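Local coordinates for phosphoserine phosphatase (Homo sapiens, PDB 6HYY), which catalyses the magnesium-dependent hydrolysis of L-phosphoserine to serine and phosphate, the closing step of the phosphorylated route to serine, at residues S41-R46 against T59-L64; A128-F133 against E144-A149; A188-G193 against W207-F212. All blocks are in the same frame, centred on the assembly; numbering follows the deposited sequence.

Contact 1: S41-R46 against T59-L64; sequences SEMTRR and TERLAL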
loop_
_atom_site.group_PDB
_atom_site.type_symbol
_atom_site.label_atom_id
_atom_site.label_comp_id
_atom_site.label_asym_id
_atom_site.label_seq_id
_atom_site.Cartn_x
_atom_site.Cartn_y
_atom_site.Cartn_z
ATOM N N SER A 41 -15.832 6.535 1.373
ATOM C CA SER A 41 -15.621 5.208 1.947
ATOM C C SER A 41 -16.451 4.156 1.221
ATOM O O SER A 41 -15.982 3.035 0.989
ATOM C CB SER A 41 -15.957 5.216 3.441
ATOM O OG SER A 41 -14.920 5.822 4.197
ATOM N N GLU A 42 -17.682 4.506 0.841
ATOM C CA GLU A 42 -18.507 3.581 0.073
ATOM C C GLU A 42 -17.915 3.323 -1.308
ATOM O O GLU A 42 -17.854 2.172 -1.757
ATOM C CB GLU A 42 -19.931 4.121 -0.044
ATOM C CG GLU A 42 -20.927 3.105 -0.584
ATOM C CD GLU A 42 -20.789 1.742 0.082
ATOM O OE1 GLU A 42 -20.723 0.726 -0.644
ATOM O OE2 GLU A 42 -20.740 1.687 1.331
ATOM N N MET A 43 -17.466 4.377 -1.995
ATOM C CA MET A 43 -16.855 4.187 -3.308
ATOM C C MET A 43 -15.589 3.351 -3.215
ATOM O O MET A 43 -15.271 2.596 -4.139
ATOM C CB MET A 43 -16.546 5.541 -3.946
ATOM C CG MET A 43 -17.751 6.440 -4.134
ATOM S SD MET A 43 -17.277 8.144 -4.499
ATOM C CE MET A 43 -17.542 8.211 -6.256
ATOM N N THR A 44 -14.850 3.475 -2.115
ATOM C CA THR A 44 -13.644 2.673 -1.940
ATOM C C THR A 44 -13.984 1.193 -1.823
ATOM O O THR A 44 -13.340 0.340 -2.451
ATOM C CB THR A 44 -12.884 3.163 -0.710
ATOM O OG1 THR A 44 -12.507 4.533 -0.913
ATOM C CG2 THR A 44 -11.643 2.316 -0.468
ATOM N N ARG A 45 -14.995 0.866 -1.016
ATOM C CA ARG A 45 -15.482 -0.509 -0.958
ATOM C C ARG A 45 -15.961 -0.973 -2.325
ATOM O O ARG A 45 -15.734 -2.123 -2.717
ATOM C CB ARG A 45 -16.615 -0.619 0.061
ATOM C CG ARG A 45 -16.160 -0.596 1.508
ATOM C CD ARG A 45 -17.233 -1.176 2.423
ATOM N NE ARG A 45 -18.297 -0.213 2.697
ATOM C CZ ARG A 45 -18.163 0.859 3.472
ATOM N NH1 ARG A 45 -17.006 1.121 4.073
ATOM N NH2 ARG A 45 -19.196 1.671 3.653
ATOM N N ARG A 46 -16.619 -0.078 -3.066
ATOM C CA ARG A 46 -17.155 -0.405 -4.383
ATOM C C ARG A 46 -16.058 -0.792 -5.368
ATOM O O ARG A 46 -16.279 -1.638 -6.243
ATOM C CB ARG A 46 -17.951 0.799 -4.895
ATOM C CG ARG A 46 -18.624 0.651 -6.246
ATOM C CD ARG A 46 -19.419 1.920 -6.547
ATOM N NE ARG A 46 -19.927 1.963 -7.913
ATOM C CZ ARG A 46 -19.234 2.408 -8.958
ATOM N NH1 ARG A 46 -17.992 2.845 -8.798
ATOM N NH2 ARG A 46 -19.788 2.415 -10.164
ATOM N N THR A 59 -10.744 8.962 -9.924
ATOM C CA THR A 59 -11.191 10.278 -10.377
ATOM C C THR A 59 -12.470 10.696 -9.669
ATOM O O THR A 59 -12.590 11.832 -9.192
ATOM C CB THR A 59 -11.401 10.259 -11.891
ATOM O OG1 THR A 59 -10.180 9.892 -12.538
ATOM C CG2 THR A 59 -11.837 11.633 -12.385
ATOM N N GLU A 60 -13.434 9.775 -9.567
ATOM C CA GLU A 60 -14.727 10.113 -8.978
ATOM C C GLU A 60 -14.615 10.420 -7.490
ATOM O O GLU A 60 -15.303 11.316 -6.989
ATOM C CB GLU A 60 -15.720 8.978 -9.212
ATOM C CG GLU A 60 -16.019 8.721 -10.668
ATOM C CD GLU A 60 -16.669 7.371 -10.881
ATOM O OE1 GLU A 60 -17.127 7.096 -12.011
ATOM O OE2 GLU A 60 -16.720 6.585 -9.911
ATOM N N ARG A 61 -13.777 9.680 -6.759
ATOM C CA ARG A 61 -13.622 9.970 -5.338
ATOM C C ARG A 61 -12.943 11.315 -5.133
ATOM O O ARG A 61 -13.364 12.111 -4.289
ATOM C CB ARG A 61 -12.825 8.858 -4.649
ATOM C CG ARG A 61 -13.626 7.599 -4.350
ATOM C CD ARG A 61 -12.735 6.470 -3.826
ATOM N NE ARG A 61 -11.908 5.878 -4.876
ATOM C CZ ARG A 61 -11.035 4.894 -4.667
ATOM N NH1 ARG A 61 -10.876 4.399 -3.446
ATOM N NH2 ARG A 61 -10.313 4.408 -5.668
ATOM N N LEU A 62 -11.891 11.591 -5.912
ATOM C CA LEU A 62 -11.208 12.871 -5.789
ATOM C C LEU A 62 -12.100 14.026 -6.232
ATOM O O LEU A 62 -11.986 15.136 -5.691
ATOM C CB LEU A 62 -9.906 12.838 -6.590
ATOM C CG LEU A 62 -8.798 12.020 -5.911
ATOM C CD1 LEU A 62 -7.634 11.791 -6.865
ATOM C CD2 LEU A 62 -8.326 12.696 -4.639
ATOM N N ALA A 63 -13.002 13.783 -7.185
ATOM C CA ALA A 63 -13.946 14.823 -7.581
ATOM C C ALA A 63 -14.853 15.227 -6.422
ATOM O O ALA A 63 -15.243 16.396 -6.318
ATOM C CB ALA A 63 -14.772 14.356 -8.782
ATOM N N LEU A 64 -15.192 14.287 -5.535
ATOM C CA LEU A 64 -15.947 14.648 -4.337
ATOM C C LEU A 64 -15.066 15.279 -3.266
ATOM O O LEU A 64 -15.532 16.150 -2.517
ATOM C CB LEU A 64 -16.648 13.423 -3.752
ATOM C CG LEU A 64 -17.661 12.692 -4.633
ATOM C CD1 LEU A 64 -18.248 11.513 -3.876
ATOM C CD2 LEU A 64 -18.764 13.634 -5.111
#

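Contact 2: A128-F133 against E144-A149; sequences ANRLKF and ETQPTA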
loop_
_atom_site.group_PDB
_atom_site.type_symbol
_atom_site.label_atom_id
_atom_site.label_comp_id
_atom_site.label_asym_id
_atom_site.label_seq_id
_atom_site.Cartn_x
_atom_site.Cartn_y
_atom_site.Cartn_z
ATOM N N ALA A 128 3.223 5.283 -5.657
ATOM C CA ALA A 128 1.874 5.695 -5.289
ATOM C C ALA A 128 1.409 6.760 -6.269
ATOM O O ALA A 128 2.178 7.244 -7.102
ATOM C CB ALA A 128 1.820 6.207 -3.846
ATOM N N ASN A 129 0.134 7.122 -6.154
ATOM C CA ASN A 129 -0.395 8.161 -7.022
ATOM C C ASN A 129 0.063 9.537 -6.545
ATOM O O ASN A 129 0.454 9.727 -5.395
ATOM C CB ASN A 129 -1.910 8.047 -7.090
ATOM C CG ASN A 129 -2.321 6.863 -7.909
ATOM O OD1 ASN A 129 -1.793 6.670 -9.007
ATOM N ND2 ASN A 129 -3.191 6.025 -7.374
ATOM N N ARG A 130 0.076 10.497 -7.470
ATOM C CA ARG A 130 0.612 11.831 -7.203
ATOM C C ARG A 130 -0.503 12.839 -7.422
ATOM O O ARG A 130 -0.978 12.998 -8.550
ATOM C CB ARG A 130 1.799 12.152 -8.110
ATOM C CG ARG A 130 2.996 11.247 -7.943
ATOM C CD ARG A 130 4.163 11.808 -8.736
ATOM N NE ARG A 130 4.849 12.861 -7.997
ATOM C CZ ARG A 130 5.893 13.542 -8.459
ATOM N NH1 ARG A 130 6.370 13.281 -9.673
ATOM N NH2 ARG A 130 6.464 14.473 -7.702
ATOM N N LEU A 131 -0.928 13.503 -6.351
ATOM C CA LEU A 131 -1.908 14.574 -6.487
ATOM C C LEU A 131 -1.271 15.809 -7.124
ATOM O O LEU A 131 -0.082 16.083 -6.949
ATOM C CB LEU A 131 -2.491 14.941 -5.124
ATOM C CG LEU A 131 -3.366 13.904 -4.429
ATOM C CD1 LEU A 131 -3.620 14.345 -2.990
ATOM C CD2 LEU A 131 -4.662 13.698 -5.170
ATOM N N LYS A 132 -2.089 16.561 -7.860
ATOM C CA LYS A 132 -1.690 17.826 -8.462
ATOM C C LYS A 132 -2.466 18.969 -7.814
ATOM O O LYS A 132 -3.630 18.811 -7.436
ATOM C CB LYS A 132 -1.931 17.829 -9.980
ATOM C CG LYS A 132 -1.124 16.784 -10.763
ATOM C CD LYS A 132 -1.368 16.883 -12.268
ATOM C CE LYS A 132 -0.593 15.816 -13.036
ATOM N NZ LYS A 132 -0.734 15.954 -14.515
ATOM N N PHE A 133 -1.801 20.115 -7.694
ATOM C CA PHE A 133 -2.368 21.303 -7.078
ATOM C C PHE A 133 -2.049 22.526 -7.927
ATOM O O PHE A 133 -0.990 22.617 -8.549
ATOM C CB PHE A 133 -1.825 21.506 -5.665
ATOM C CG PHE A 133 -1.919 20.282 -4.805
ATOM C CD1 PHE A 133 -3.095 19.980 -4.134
ATOM C CD2 PHE A 133 -0.836 19.423 -4.682
ATOM C CE1 PHE A 133 -3.192 18.852 -3.340
ATOM C CE2 PHE A 133 -0.922 18.289 -3.890
ATOM C CZ PHE A 133 -2.096 18.002 -3.223
ATOM N N GLU A 144 -1.815 10.757 -14.176
ATOM C CA GLU A 144 -2.442 9.579 -14.761
ATOM C C GLU A 144 -1.441 8.639 -15.422
ATOM O O GLU A 144 -1.834 7.550 -15.855
ATOM C CB GLU A 144 -3.517 10.014 -15.760
ATOM C CG GLU A 144 -4.377 11.157 -15.223
ATOM C CD GLU A 144 -5.695 11.319 -15.951
ATOM O OE1 GLU A 144 -5.859 10.727 -17.041
ATOM O OE2 GLU A 144 -6.574 12.038 -15.421
ATOM N N THR A 145 -0.165 9.015 -15.493
ATOM C CA THR A 145 0.852 8.122 -16.030
ATOM C C THR A 145 1.438 7.171 -14.993
ATOM O O THR A 145 2.212 6.283 -15.367
ATOM C CB THR A 145 1.997 8.920 -16.679
ATOM O OG1 THR A 145 2.817 9.524 -15.667
ATOM C CG2 THR A 145 1.442 10.001 -17.598
ATOM N N GLN A 146 1.104 7.321 -13.710
ATOM C CA GLN A 146 1.657 6.416 -12.708
ATOM C C GLN A 146 1.077 5.017 -12.895
ATOM O O GLN A 146 -0.108 4.878 -13.196
ATOM C CB GLN A 146 1.345 6.908 -11.290
ATOM C CG GLN A 146 2.093 8.158 -10.878
ATOM C CD GLN A 146 3.595 7.940 -10.798
ATOM O OE1 GLN A 146 4.058 6.929 -10.271
ATOM N NE2 GLN A 146 4.360 8.883 -11.334
ATOM N N PRO A 147 1.880 3.960 -12.727
ATOM C CA PRO A 147 1.295 2.614 -12.818
ATOM C C PRO A 147 0.213 2.385 -11.789
ATOM O O PRO A 147 -0.758 1.675 -12.073
ATOM C CB PRO A 147 2.498 1.682 -12.606
ATOM C CG PRO A 147 3.548 2.527 -11.971
ATOM C CD PRO A 147 3.333 3.918 -12.500
ATOM N N THR A 148 0.323 3.012 -10.615
ATOM C CA THR A 148 -0.696 2.860 -9.588
ATOM C C THR A 148 -1.989 3.618 -9.912
ATOM O O THR A 148 -2.938 3.535 -9.131
ATOM C CB THR A 148 -0.130 3.301 -8.233
ATOM O OG1 THR A 148 0.494 4.585 -8.375
ATOM C CG2 THR A 148 0.940 2.300 -7.774
ATOM N N ALA A 149 -2.071 4.327 -11.039
ATOM C CA ALA A 149 -3.321 4.987 -11.412
ATOM C C ALA A 149 -4.266 4.073 -12.183
ATOM O O ALA A 149 -5.432 4.440 -12.380
ATOM C CB ALA A 149 -3.035 6.243 -12.247
HETATM O O HOH W 1 4.920 7.197 -7.360
#

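Contact 3: A188-G193 against W207-F212; sequences AFIGFG and WYITDF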
loop_
_atom_site.group_PDB
_atom_site.type_symbol
_atom_site.label_atom_id
_atom_site.label_comp_id
_atom_site.label_asym_id
_atom_site.label_seq_id
_atom_site.Cartn_x
_atom_site.Cartn_y
_atom_site.Cartn_z
ATOM N N ALA A 188 5.947 -14.619 -4.840
ATOM C CA ALA A 188 5.080 -15.197 -3.829
ATOM C C ALA A 188 4.199 -14.085 -3.287
ATOM O O ALA A 188 4.490 -12.899 -3.456
ATOM C CB ALA A 188 5.871 -15.851 -2.692
ATOM N N PHE A 189 3.108 -14.493 -2.650
ATOM C CA PHE A 189 2.177 -13.570 -2.023
ATOM C C PHE A 189 1.878 -14.045 -0.609
ATOM O O PHE A 189 1.631 -15.238 -0.378
ATOM C CB PHE A 189 0.884 -13.453 -2.845
ATOM C CG PHE A 189 -0.234 -12.748 -2.113
ATOM C CD1 PHE A 189 -0.195 -11.371 -1.897
ATOM C CD2 PHE A 189 -1.313 -13.468 -1.633
ATOM C CE1 PHE A 189 -1.222 -10.725 -1.201
ATOM C CE2 PHE A 189 -2.348 -12.827 -0.942
ATOM C CZ PHE A 189 -2.304 -11.462 -0.756
ATOM N N ILE A 190 1.893 -13.112 0.343
ATOM C CA ILE A 190 1.423 -13.374 1.696
ATOM C C ILE A 190 0.252 -12.442 1.975
ATOM O O ILE A 190 0.413 -11.217 1.978
ATOM C CB ILE A 190 2.527 -13.178 2.742
ATOM C CG1 ILE A 190 3.744 -14.048 2.400
ATOM C CG2 ILE A 190 1.968 -13.526 4.116
ATOM C CD1 ILE A 190 4.959 -13.791 3.292
ATOM N N GLY A 191 -0.923 -13.021 2.230
ATOM C CA GLY A 191 -2.073 -12.216 2.603
ATOM C C GLY A 191 -2.011 -11.789 4.055
ATOM O O GLY A 191 -1.425 -12.466 4.900
ATOM N N PHE A 192 -2.592 -10.624 4.331
ATOM C CA PHE A 192 -2.525 -10.034 5.668
ATOM C C PHE A 192 -3.908 -9.646 6.166
ATOM O O PHE A 192 -4.577 -8.806 5.556
ATOM C CB PHE A 192 -1.610 -8.806 5.675
ATOM C CG PHE A 192 -1.491 -8.192 7.034
ATOM C CD1 PHE A 192 -0.743 -8.822 8.025
ATOM C CD2 PHE A 192 -2.134 -7.011 7.328
ATOM C CE1 PHE A 192 -0.643 -8.294 9.280
ATOM C CE2 PHE A 192 -2.044 -6.465 8.617
ATOM C CZ PHE A 192 -1.295 -7.106 9.579
ATOM N N GLY A 193 -4.283 -10.179 7.327
ATOM C CA GLY A 193 -5.609 -9.924 7.865
ATOM C C GLY A 193 -5.613 -9.283 9.242
ATOM O O GLY A 193 -6.606 -9.370 9.973
ATOM N N TRP A 207 -0.375 -18.508 1.512
ATOM C CA TRP A 207 0.214 -17.985 2.735
ATOM C C TRP A 207 -0.655 -16.849 3.243
ATOM O O TRP A 207 -1.025 -15.961 2.472
ATOM C CB TRP A 207 1.640 -17.478 2.489
ATOM C CG TRP A 207 2.502 -18.438 1.731
ATOM C CD1 TRP A 207 2.860 -18.362 0.415
ATOM C CD2 TRP A 207 3.120 -19.619 2.249
ATOM N NE1 TRP A 207 3.674 -19.424 0.084
ATOM C CE2 TRP A 207 3.844 -20.211 1.193
ATOM C CE3 TRP A 207 3.126 -20.237 3.501
ATOM C CZ2 TRP A 207 4.568 -21.391 1.353
ATOM C CZ3 TRP A 207 3.852 -21.409 3.658
ATOM C CH2 TRP A 207 4.558 -21.971 2.591
ATOM N N TYR A 208 -0.988 -16.883 4.534
ATOM C CA TYR A 208 -1.865 -15.868 5.107
ATOM C C TYR A 208 -1.527 -15.702 6.579
ATOM O O TYR A 208 -1.387 -16.701 7.293
ATOM C CB TYR A 208 -3.341 -16.250 4.952
ATOM C CG TYR A 208 -4.297 -15.094 5.168
ATOM C CD1 TYR A 208 -4.611 -14.214 4.128
ATOM C CD2 TYR A 208 -4.888 -14.884 6.405
ATOM C CE1 TYR A 208 -5.488 -13.164 4.317
ATOM C CE2 TYR A 208 -5.758 -13.828 6.610
ATOM C CZ TYR A 208 -6.062 -12.970 5.571
ATOM O OH TYR A 208 -6.936 -11.920 5.761
ATOM N N ILE A 209 -1.392 -14.450 7.025
ATOM C CA ILE A 209 -1.112 -14.142 8.423
ATOM C C ILE A 209 -2.066 -13.059 8.913
ATOM O O ILE A 209 -2.598 -12.268 8.137
ATOM C CB ILE A 209 0.347 -13.692 8.638
ATOM C CG1 ILE A 209 0.601 -12.371 7.907
ATOM C CG2 ILE A 209 1.319 -14.771 8.159
ATOM C CD1 ILE A 209 1.979 -11.778 8.181
ATOM N N THR A 210 -2.284 -13.027 10.232
ATOM C CA THR A 210 -3.092 -11.979 10.844
ATOM C C THR A 210 -2.305 -11.115 11.814
ATOM O O THR A 210 -2.884 -10.219 12.439
ATOM C CB THR A 210 -4.308 -12.567 11.581
ATOM O OG1 THR A 210 -3.885 -13.640 12.430
ATOM C CG2 THR A 210 -5.343 -13.080 10.588
ATOM N N ASP A 211 -1.011 -11.357 11.969
ATOM C CA ASP A 211 -0.196 -10.530 12.844
ATOM C C ASP A 211 1.226 -10.571 12.309
ATOM O O ASP A 211 1.752 -11.652 12.024
ATOM C CB ASP A 211 -0.266 -11.026 14.293
ATOM C CG ASP A 211 0.234 -9.998 15.294
ATOM O OD1 ASP A 211 1.301 -9.392 15.052
ATOM O OD2 ASP A 211 -0.446 -9.794 16.324
ATOM N N PHE A 212 1.838 -9.397 12.148
ATOM C CA PHE A 212 3.182 -9.357 11.596
ATOM C C PHE A 212 4.190 -10.106 12.471
ATOM O O PHE A 212 5.255 -10.481 11.972
ATOM C CB PHE A 212 3.601 -7.901 11.368
ATOM C CG PHE A 212 2.990 -7.278 10.125
ATOM C CD1 PHE A 212 3.097 -7.908 8.882
ATOM C CD2 PHE A 212 2.301 -6.081 10.203
ATOM C CE1 PHE A 212 2.528 -7.330 7.749
ATOM C CE2 PHE A 212 1.737 -5.494 9.074
ATOM C CZ PHE A 212 1.845 -6.118 7.844
HETATM O O HOH W 2 -0.061 -17.037 -1.161
HETATM O O HOH W 3 -7.144 -9.840 4.220
#

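Contact 1: S41-R46 against T59-L64
Arg61 reaches back across the groove between two antiparallel helices to give an N-H from NH1 to Thr44 OG1, 3.0 Å away. The hydroxyl lies at the edge of the guanidinium, close to its plane, so an in-plane N-H is used, though the bond is somewhat bent. While OG1 accepts from Arg61, Asp28 OD1 and Val40 O both lie within reach of its one proton, which links the arginine, by way of the threonine, to Asp28 on helix 26-33. The Arg61 chain bends about its CG-CD bond (chi3 -73°) while NE bonds to Ala57 O one turn back; together these two bonds hold the guanidinium in place. At the solvent side, Arg46 NH1 lies 4.1 Å from Glu60 OE2. This is a loose pairing of opposite charges, with the oxygen well out of the guanidinium plane.

Between these polar edges lies Met43, with Met43 CA 6.9 Å from Arg61 CA. Its CB rests on Arg61 CG at 3.6 Å, the two side chains running past each other in opposite directions. Farther out SD meets Leu64 CD1, and the bend at chi3 (102°) brings CE against Glu60 CB, both at 3.6 Å. The methionine thus touches three residues of the facing helix, with CB, SD and CE each meeting a different one.

The segments' axes come within 10.1 Å. Helices 37-46 and 54-65 belong to the helical cap of this haloacid dehalogenase-like enzyme; helix 26-33 packs on Thr44 and Arg61 through Ile27, and strand 139-142 meets Leu62 through Tyr139 and Phe142.

Contact 2: A128-F133 against E144-A149
Asn129 and Thr148 lie alongside each other, their side chains running in opposite directions, and the flat amide of the asparagine presents both of its polar atoms to the threonine. ND2 donates to Thr148 O at 3.1 Å. The acceptor lies near the amide plane, but the donor stands above the carbonyl plane, 65° out of it, and so does not sit on a lone pair. On the other branch, OD1 is 3.2 Å from Thr148 OG1, at best a weak bond, and touches the methyl of Ala149. Thr148 OG1 takes the position between its backbone N and carbonyl carbon (chi1 49°), which sets it against the Ala128-Asn129 peptide, 3.2 Å from Ala128 C.

Gln146 flanks the strand from Ala128 to Arg130. Folded at chi2 (-65°), it lays its CG and amide beside Ala128 O, and a water links its OE1, at 3.0 Å, to Ala128 N, at 3.1 Å. Its NE2 is held by Asp143 and lies 3.9 Å from Arg130 CD; the amide and the guanidinium of Arg130 stand almost perpendicular.

The short 3-10 turn 147-149 is thereby fastened to strand 126-133 shortly before helix 153-165, which carries Lys154 of the serine pocket. Asn129 ND2 also bonds to Gly106 O, so that one amide nitrogen bridges two carbonyls. A leucine in its place would probably leave the carbonyls of Thr148 and Gly106 without this shared donor and free the turn to shift. Chemically, two acceptors around ND2 fix which way round the amide lies, and this buried second-shell asparagine probably helps to position the pocket loop at Gly106, a residue that lines the bound serine.

Contact 3: A188-G193 against W207-F212
Gly191 O is gripped twice from the neighbouring strand. Ile209 N donates to Gly191 O at 2.9 Å in an almost straight bond (168°). Tyr208 CA lies 3.4 Å from Gly191 O in a CA-H...O contact. Gly191 N gives its proton to Trp207 O, and Gly193 N closes the ladder on Ile209 O at 2.8 Å. Where the ladder begins, a water stands in for a direct bond, donating to Phe189 O and accepting from Trp207 N.

The glycines make room for Tyr208, whose ring lies with one face over Gly191 O; a CB on Gly191 would collide with Tyr208 CD1. The tyrosine hydroxyl ends beside Gly193 CA, and a second water sits 2.6 Å from Tyr208 OH.

This parallel pairing is the last beta-alpha-beta unit of the Rossmann-like core, in which helix 199-204 connects the two strands and 207-209 forms an edge of the sheet. On the face opposite Tyr208, Ile190 packs on Trp207 CB and Ile209, with helix 2-8 covering them through Leu3 and Leu6.

Phe192, its CG anti to the backbone N (chi1 -179°), extends beyond the strand to meet Phe212 in an offset stack, centroids 4.0 Å apart and planes 7° from parallel. Ile209 CG1 touches the edge of the Phe192 ring, 3.8 Å from CD1.

The three contacts follow one another along the chain, each closing before the next opens. Contacts 1 and 2, with centres about 16 Å apart, meet where Leu62 CD2 packs on Leu131 CD2 at 3.8 Å, joining the cap helix 54-65 to strand 126-133. Contact 3 lies about 27 Å from either, measured between centres, and touches neither. Contacts 2 and 3 nevertheless reach the same mixed sheet on opposite sides of the chain's centre: strand 126-133 is next to one edge, strand 207-209 forms the other. Between them, at or just past strand ends, sit the magnesium ligands Asp16, Asp18 and Asp175; from the cap, the Arg61 side chain comes to about 6 Å from the bound serine.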